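PDB 4L6D: 5-carboxyvanillate decarboxylase from Sphingomonas paucimobilis, which probably removes a carboxyl group from 5-carboxyvanillate to give vanillate, using a barrel of the amidohydrolase fold that holds a manganese ion. Local coordinates for residues Asn97-Ala101 / Gln135-Asn139; Pro289-Met293 / Ala329-Arg333. All blocks are in the same frame, centred on the assembly; numbering follows the deposited sequence.

Interaction 1: residues Asn97-Ala101 / Gln135-Asn139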
loop_
_atom_site.group_PDB
_atom_site.type_symbol
_atom_site.label_atom_id
_atom_site.label_comp_id
_atom_site.label_asym_id
_atom_site.label_seq_id
_atom_site.Cartn_x
_atom_site.Cartn_y
_atom_site.Cartn_z
ATOM N N ASN A 97 -24.295 -20.455 1.216
ATOM C CA ASN A 97 -25.281 -19.371 1.209
ATOM C C ASN A 97 -26.596 -19.773 1.866
ATOM O O ASN A 97 -27.202 -18.987 2.601
ATOM C CB ASN A 97 -25.537 -18.862 -0.210
ATOM C CG ASN A 97 -24.364 -18.081 -0.762
ATOM O OD1 ASN A 97 -23.519 -17.594 -0.012
ATOM N ND2 ASN A 97 -24.328 -17.927 -2.080
ATOM N N ASP A 98 -27.037 -21.006 1.625
ATOM C CA ASP A 98 -28.218 -21.510 2.315
ATOM C C ASP A 98 -27.972 -21.534 3.817
ATOM O O ASP A 98 -28.842 -21.161 4.600
ATOM C CB ASP A 98 -28.572 -22.921 1.848
ATOM C CG ASP A 98 -29.230 -22.945 0.490
ATOM O OD1 ASP A 98 -29.647 -21.877 0.008
ATOM O OD2 ASP A 98 -29.360 -24.052 -0.081
ATOM N N LEU A 99 -26.785 -21.989 4.218
ATOM C CA LEU A 99 -26.467 -22.073 5.638
ATOM C C LEU A 99 -26.334 -20.680 6.260
ATOM O O LEU A 99 -26.757 -20.459 7.395
ATOM C CB LEU A 99 -25.198 -22.907 5.861
ATOM C CG LEU A 99 -25.404 -24.402 5.599
ATOM C CD1 LEU A 99 -24.082 -25.148 5.645
ATOM C CD2 LEU A 99 -26.371 -24.991 6.617
ATOM N N MET A 100 -25.762 -19.743 5.509
ATOM C CA MET A 100 -25.707 -18.354 5.963
ATOM C C MET A 100 -27.115 -17.784 6.187
ATOM O O MET A 100 -27.396 -17.184 7.229
ATOM C CB MET A 100 -24.960 -17.480 4.956
ATOM C CG MET A 100 -24.885 -16.003 5.366
ATOM S SD MET A 100 -23.796 -15.738 6.778
ATOM C CE MET A 100 -22.200 -15.829 5.983
ATOM N N ALA A 101 -28.005 -17.978 5.219
ATOM C CA ALA A 101 -29.379 -17.488 5.373
ATOM C C ALA A 101 -30.093 -18.122 6.563
ATOM O O ALA A 101 -30.827 -17.454 7.293
ATOM C CB ALA A 101 -30.188 -17.686 4.081
ATOM N N GLN A 135 -34.038 -14.366 -3.370
ATOM C CA GLN A 135 -34.673 -15.509 -2.725
ATOM C C GLN A 135 -34.221 -15.647 -1.272
ATOM O O GLN A 135 -35.060 -15.751 -0.370
ATOM C CB GLN A 135 -34.416 -16.794 -3.516
ATOM C CG GLN A 135 -34.851 -16.719 -4.987
ATOM C CD GLN A 135 -36.293 -16.263 -5.175
ATOM O OE1 GLN A 135 -36.571 -15.369 -5.976
ATOM N NE2 GLN A 135 -37.214 -16.878 -4.444
ATOM N N LEU A 136 -32.907 -15.643 -1.048
ATOM C CA LEU A 136 -32.365 -15.698 0.309
ATOM C C LEU A 136 -32.489 -14.350 1.014
ATOM O O LEU A 136 -32.518 -14.279 2.241
ATOM C CB LEU A 136 -30.902 -16.129 0.288
ATOM C CG LEU A 136 -30.686 -17.540 -0.258
ATOM C CD1 LEU A 136 -29.219 -17.878 -0.186
ATOM C CD2 LEU A 136 -31.502 -18.533 0.531
ATOM N N ARG A 137 -32.559 -13.286 0.221
ATOM C CA ARG A 137 -32.682 -11.928 0.743
ATOM C C ARG A 137 -31.558 -11.589 1.726
ATOM O O ARG A 137 -31.766 -10.910 2.737
ATOM C CB ARG A 137 -34.073 -11.699 1.347
ATOM C CG ARG A 137 -35.179 -11.617 0.295
ATOM C CD ARG A 137 -36.559 -11.834 0.899
ATOM N NE ARG A 137 -36.889 -13.258 0.961
ATOM C CZ ARG A 137 -37.633 -13.898 0.062
ATOM N NH1 ARG A 137 -38.145 -13.243 -0.972
ATOM N NH2 ARG A 137 -37.870 -15.197 0.198
ATOM N N LEU A 138 -30.356 -12.051 1.409
ATOM C CA LEU A 138 -29.191 -11.718 2.221
ATOM C C LEU A 138 -28.793 -10.250 2.074
ATOM O O LEU A 138 -29.301 -9.531 1.207
ATOM C CB LEU A 138 -28.021 -12.665 1.935
ATOM C CG LEU A 138 -28.209 -14.047 2.568
ATOM C CD1 LEU A 138 -27.220 -15.027 1.972
ATOM C CD2 LEU A 138 -28.038 -13.965 4.071
ATOM N N ASN A 139 -27.889 -9.806 2.937
ATOM C CA ASN A 139 -27.626 -8.382 3.120
ATOM C C ASN A 139 -26.612 -7.792 2.153
ATOM O O ASN A 139 -26.516 -6.572 1.997
ATOM C CB ASN A 139 -27.166 -8.157 4.562
ATOM C CG ASN A 139 -28.216 -8.561 5.563
ATOM O OD1 ASN A 139 -28.299 -9.728 5.953
ATOM N ND2 ASN A 139 -29.045 -7.607 5.967
#
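In the outer layer of the amidohydrolase (βα)8 barrel, L136 and L138, on the turn from helix 122-134 into strand 140-144, press against N97, M100 and A101 of helix 86-106. L136 meets the helix with both methyl branches. Its CD1 sits over the backbone at N97 O (3.6 Å), an oxygen already taken by A101 N in the helical ladder, and also touches N97 CB. Its CD2 lies 3.9 Å from A101 CB and the same distance from D98 OD1, on a side chain that crosses it roughly at a right angle. The D98 carboxylate that L136 touches is salt-bridged to R131 and R94, and the amide of N97 is bonded to E128 and T116 N. L138 reaches in with CD2, 4.0 Å from M100 CG and at a similar distance from A101 CA. M100 runs with CG anti to the backbone N (chi1 179°) and then bends twice, so only its CG stays on L138 while the end of the chain leads away; the side chain also touches L74 of strand 71-76. Between the two leucines R137 has a positive phi (55°), which breaks the helical course and lets residues on both sides of it face helix 86-106. A101 against L136 and L138 is how helix 86-106 meets the connection into strand 140-144, a helix-to-strand turn of a (βα)8 barrel.

Interaction 2: residues Pro289-Met293 / Ala329-Arg333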
loop_
_atom_site.group_PDB
_atom_site.type_symbol
_atom_site.label_atom_id
_atom_site.label_comp_id
_atom_site.label_asym_id
_atom_site.label_seq_id
_atom_site.Cartn_x
_atom_site.Cartn_y
_atom_site.Cartn_z
ATOM N N PRO A 289 -18.269 11.128 6.193
ATOM C CA PRO A 289 -18.692 10.240 7.281
ATOM C C PRO A 289 -19.651 9.123 6.841
ATOM O O PRO A 289 -19.727 8.120 7.540
ATOM C CB PRO A 289 -19.364 11.195 8.271
ATOM C CG PRO A 289 -19.797 12.383 7.423
ATOM C CD PRO A 289 -18.692 12.521 6.413
ATOM N N GLU A 290 -20.348 9.276 5.718
ATOM C CA GLU A 290 -21.252 8.230 5.229
ATOM C C GLU A 290 -20.512 7.017 4.669
ATOM O O GLU A 290 -21.125 5.981 4.452
ATOM C CB GLU A 290 -22.189 8.786 4.156
ATOM C CG GLU A 290 -23.216 9.757 4.669
ATOM C CD GLU A 290 -23.884 10.510 3.535
ATOM O OE1 GLU A 290 -23.197 11.318 2.871
ATOM O OE2 GLU A 290 -25.089 10.279 3.301
ATOM N N ASN A 291 -19.200 7.133 4.451
ATOM C CA ASN A 291 -18.456 6.078 3.757
ATOM C C ASN A 291 -17.546 5.236 4.654
ATOM O O ASN A 291 -16.732 4.459 4.159
ATOM C CB ASN A 291 -17.621 6.675 2.623
ATOM C CG ASN A 291 -18.398 6.799 1.320
ATOM O OD1 ASN A 291 -19.513 6.295 1.193
ATOM N ND2 ASN A 291 -17.793 7.445 0.332
ATOM N N VAL A 292 -17.683 5.390 5.968
ATOM C CA VAL A 292 -16.858 4.639 6.907
ATOM C C VAL A 292 -17.721 3.829 7.860
ATOM O O VAL A 292 -18.595 4.379 8.520
ATOM C CB VAL A 292 -15.941 5.570 7.726
ATOM C CG1 VAL A 292 -14.993 4.748 8.601
ATOM C CG2 VAL A 292 -15.161 6.500 6.798
ATOM N N MET A 293 -17.440 2.531 7.952
ATOM C CA MET A 293 -18.174 1.626 8.834
ATOM C C MET A 293 -17.251 0.960 9.831
ATOM O O MET A 293 -16.084 0.727 9.554
ATOM C CB MET A 293 -18.858 0.539 8.013
ATOM C CG MET A 293 -19.984 1.071 7.159
ATOM S SD MET A 293 -20.700 -0.179 6.072
ATOM C CE MET A 293 -19.469 -0.286 4.779
ATOM N N ALA A 329 -26.272 -0.174 8.226
ATOM C CA ALA A 329 -27.690 -0.461 8.070
ATOM C C ALA A 329 -28.182 -0.048 6.683
ATOM O O ALA A 329 -28.969 -0.758 6.058
ATOM C CB ALA A 329 -28.486 0.235 9.152
ATOM N N ARG A 330 -27.691 1.088 6.199
ATOM C CA ARG A 330 -28.027 1.562 4.861
ATOM C C ARG A 330 -27.405 0.681 3.780
ATOM O O ARG A 330 -28.107 0.151 2.910
ATOM C CB ARG A 330 -27.539 2.998 4.680
ATOM C CG ARG A 330 -27.835 3.584 3.313
ATOM C CD ARG A 330 -27.216 4.971 3.159
ATOM N NE ARG A 330 -25.771 4.912 2.931
ATOM C CZ ARG A 330 -24.847 5.320 3.798
ATOM N NH1 ARG A 330 -25.209 5.839 4.961
ATOM N NH2 ARG A 330 -23.563 5.219 3.492
ATOM N N ILE A 331 -26.088 0.525 3.840
ATOM C CA ILE A 331 -25.348 -0.171 2.788
ATOM C C ILE A 331 -25.701 -1.651 2.705
ATOM O O ILE A 331 -25.758 -2.224 1.611
ATOM C CB ILE A 331 -23.831 0.028 2.975
ATOM C CG1 ILE A 331 -23.474 1.492 2.698
ATOM C CG2 ILE A 331 -23.015 -0.938 2.092
ATOM C CD1 ILE A 331 -22.071 1.875 3.112
ATOM N N PHE A 332 -25.956 -2.259 3.860
ATOM C CA PHE A 332 -26.223 -3.698 3.927
ATOM C C PHE A 332 -27.666 -4.068 4.283
ATOM O O PHE A 332 -27.927 -5.173 4.774
ATOM C CB PHE A 332 -25.239 -4.363 4.886
ATOM C CG PHE A 332 -23.811 -4.324 4.412
ATOM C CD1 PHE A 332 -23.424 -4.993 3.260
ATOM C CD2 PHE A 332 -22.852 -3.606 5.120
ATOM C CE1 PHE A 332 -22.100 -4.955 2.829
ATOM C CE2 PHE A 332 -21.532 -3.567 4.699
ATOM C CZ PHE A 332 -21.151 -4.251 3.551
ATOM N N ARG A 333 -28.600 -3.151 4.054
ATOM C CA ARG A 333 -30.028 -3.489 4.093
ATOM C C ARG A 333 -30.452 -4.066 5.441
ATOM O O ARG A 333 -31.160 -5.072 5.498
ATOM C CB ARG A 333 -30.366 -4.510 2.993
ATOM C CG ARG A 333 -30.039 -4.062 1.578
ATOM C CD ARG A 333 -30.483 -5.106 0.545
ATOM N NE ARG A 333 -30.247 -4.643 -0.821
ATOM C CZ ARG A 333 -30.684 -5.264 -1.914
ATOM N NH1 ARG A 333 -31.391 -6.385 -1.815
ATOM N NH2 ARG A 333 -30.419 -4.759 -3.111
HETATM O O HOH W 1 -22.112 4.987 1.276
#
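E290 meets R330 through its backbone: R330 NH2 donates to E290 O at 2.7 Å, with an N-H...O angle of 148°. The oxygen lies in the guanidinium plane at its edge, while the donor is tilted 25° from the carbonyl plane. R330 gets there by a bend at chi3 (76°), and its NH1 is taken by N327 OD1. The carboxylate of E290 does not touch the guanidinium, although their opposite charges may still favour the pairing at longer range. At N291 the link runs through water: one molecule donates to N291 OD1 (2.9 Å) and accepts from R330 NH2 (2.7 Å), so this one nitrogen serves both residues. V292 turns its side chain off to L280 and I284 of helix 277-287. M293 points back across the contact, its chain bent at chi3. CE lies 3.8 Å from I331 CD1, and SD approaches F332 CE2 at 3.7 Å, an oblique Met-aromatic contact. I331 CG2 lies over the centre of the same ring. Without the thioether of M293, as with an alanine at this position, I331 CD1 and F332 CE2 would probably be left with a gap between them and strand 292-293. Strand 292-293 pairs with strand 267-270 through I269, while N327 of helix 317-331 donates to P289 O and V292 O, fixing the last barrel strand against the last helix.

Overall arrangement
Interaction 1 lies just before the fourth strand, 140-144, and interaction 2 includes the eighth, 292-293; their centres are 20 Å apart. They nevertheless touch: N139 ND2 of 135-139 lies 2.9 Å from F332 O of 329-333, a probable hydrogen bond. Side chain to side chain, F332 is about 9 Å from E8 and M100 about 11 Å from H174, so neither contact belongs to the first shell of the E8, H174 and D297 site. A bound manganese ion does lie about 6 Å from the L138 side chain, and R137 has been seen at a second manganese site, empty in this chain. The D98 side chain is about 7 Å from a bound vanillate, and its salt-bridge partner R94 lines one vanillate pocket.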